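Long-range contact in 3,4-dihydroxy-2-butanone 4-phosphate synthase (PDB 6MNZ), which probably converts D-ribulose 5-phosphate to formate and 3,4-dihydroxy-2-butanone 4-phosphate, a step of riboflavin biosynthesis, using magnesium or manganese: residues 56-61 and 159-164. Sequence-based numbering, arbitrary orientation.
Sequences VCLTLS and ASVICE
C57 and I162 face each other as a hydrogen-bonded antiparallel pair, C57 N giving a bond of 2.8 Å to I162 O and I162 N returning one to C57 O. The short strand axes make an angle of 138° between their N-to-C directions. Two residues on, T59 N binds S160 O at 2.7 Å, while the return bond from S160 N to T59 O is long and weak.

T59 divides its two branches between a polar and an apolar neighbour. Its CB lies 3.7 Å from S160 OG. At chi1 65°, OG1 sits between the backbone N and the carbonyl carbon and hydrogen-bonds S160 OG at 2.7 Å; either hydroxyl could donate. The other branch, CG2, reaches CD1 of I162 at 3.7 Å, the two side chains meeting at about a right angle. I162 also lays CG1 against CB of C57, and its side chain lies about 4 Å from those of D32, predicted to bind D-ribulose 5-phosphate, and H143, predicted to bind the substrate and a metal.

On the opposite face, CG1 of V56 meets CG1 of V161 at 3.6 Å, and L58 and V161 pack against I108 of helix 101-112. These adjacent central strands of the synthase domain thus bury a pair of hydroxyls that hydrogen-bond each other beside the apolar T59–I162 contact, while I162 probably contributes an apolar surface beside the predicted active site and the 160-164 strand ends at E164, predicted to be essential for catalysis.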
# COMPACT_ATOMS: atom_id res chain seq x y z
N VAL A 56 -6.33 -28.38 -7.77
CA VAL A 56 -4.92 -28.75 -7.77
C VAL A 56 -4.10 -27.56 -8.23
O VAL A 56 -4.26 -27.06 -9.35
CB VAL A 56 -4.68 -29.97 -8.67
CG1 VAL A 56 -3.19 -30.21 -8.85
CG2 VAL A 56 -5.36 -31.20 -8.07
N CYS A 57 -3.15 -27.14 -7.39
CA CYS A 57 -2.32 -25.98 -7.66
C CYS A 57 -0.86 -26.34 -7.41
O CYS A 57 -0.56 -27.43 -6.91
CB CYS A 57 -2.73 -24.79 -6.79
SG CYS A 57 -4.38 -24.15 -7.17
N LEU A 58 0.03 -25.53 -7.98
CA LEU A 58 1.47 -25.81 -8.00
C LEU A 58 2.19 -24.58 -7.45
O LEU A 58 2.27 -23.56 -8.13
CB LEU A 58 1.95 -26.16 -9.40
CG LEU A 58 3.48 -26.14 -9.55
CD1 LEU A 58 4.12 -27.09 -8.55
CD2 LEU A 58 3.91 -26.46 -10.97
N THR A 59 2.58 -24.63 -6.18
CA THR A 59 3.26 -23.50 -5.57
C THR A 59 4.67 -23.36 -6.12
O THR A 59 5.37 -24.36 -6.30
CB THR A 59 3.28 -23.68 -4.05
OG1 THR A 59 4.09 -24.82 -3.72
CG2 THR A 59 1.87 -23.89 -3.52
N LEU A 60 5.01 -22.15 -6.58
CA LEU A 60 6.33 -21.84 -7.10
C LEU A 60 6.92 -20.67 -6.33
O LEU A 60 6.21 -19.71 -6.00
CB LEU A 60 6.30 -21.47 -8.60
CG LEU A 60 6.20 -22.60 -9.63
CD1 LEU A 60 4.91 -23.31 -9.43
CD2 LEU A 60 6.28 -22.09 -11.07
N SER A 61 8.25 -20.61 -6.36
CA SER A 61 8.96 -19.42 -5.93
C SER A 61 8.93 -18.35 -7.02
O SER A 61 8.77 -18.64 -8.21
CB SER A 61 10.41 -19.77 -5.58
OG SER A 61 11.14 -20.10 -6.74
N ALA A 159 8.92 -26.24 -4.33
CA ALA A 159 7.74 -26.41 -5.17
C ALA A 159 6.90 -27.54 -4.61
O ALA A 159 7.40 -28.65 -4.40
CB ALA A 159 8.12 -26.70 -6.62
N SER A 160 5.60 -27.29 -4.46
CA SER A 160 4.67 -28.29 -3.94
C SER A 160 3.39 -28.23 -4.75
O SER A 160 3.05 -27.21 -5.36
CB SER A 160 4.36 -28.07 -2.46
OG SER A 160 3.46 -26.99 -2.30
N VAL A 161 2.64 -29.33 -4.70
CA VAL A 161 1.31 -29.41 -5.29
C VAL A 161 0.30 -29.51 -4.16
O VAL A 161 0.46 -30.32 -3.25
CB VAL A 161 1.18 -30.60 -6.25
CG1 VAL A 161 -0.20 -30.63 -6.89
CG2 VAL A 161 2.27 -30.55 -7.32
N ILE A 162 -0.71 -28.63 -4.18
CA ILE A 162 -1.64 -28.51 -3.07
C ILE A 162 -3.07 -28.49 -3.60
O ILE A 162 -3.33 -28.02 -4.72
CB ILE A 162 -1.36 -27.25 -2.22
CG1 ILE A 162 -1.69 -25.98 -2.99
CG2 ILE A 162 0.10 -27.24 -1.77
CD1 ILE A 162 -1.45 -24.71 -2.20
N CYS A 163 -3.99 -29.01 -2.80
CA CYS A 163 -5.38 -29.18 -3.20
C CYS A 163 -6.25 -29.08 -1.95
O CYS A 163 -6.02 -29.81 -0.98
CB CYS A 163 -5.59 -30.52 -3.90
SG CYS A 163 -7.19 -30.72 -4.73
N GLU A 164 -7.31 -28.27 -2.03
CA GLU A 164 -8.21 -28.11 -0.89
C GLU A 164 -8.96 -29.41 -0.62
O GLU A 164 -9.40 -30.10 -1.55
CB GLU A 164 -9.20 -26.98 -1.15
CG GLU A 164 -8.56 -25.61 -1.32
CD GLU A 164 -8.23 -25.29 -2.76
OE1 GLU A 164 -7.90 -26.23 -3.51
OE2 GLU A 164 -8.53 -24.15 -3.19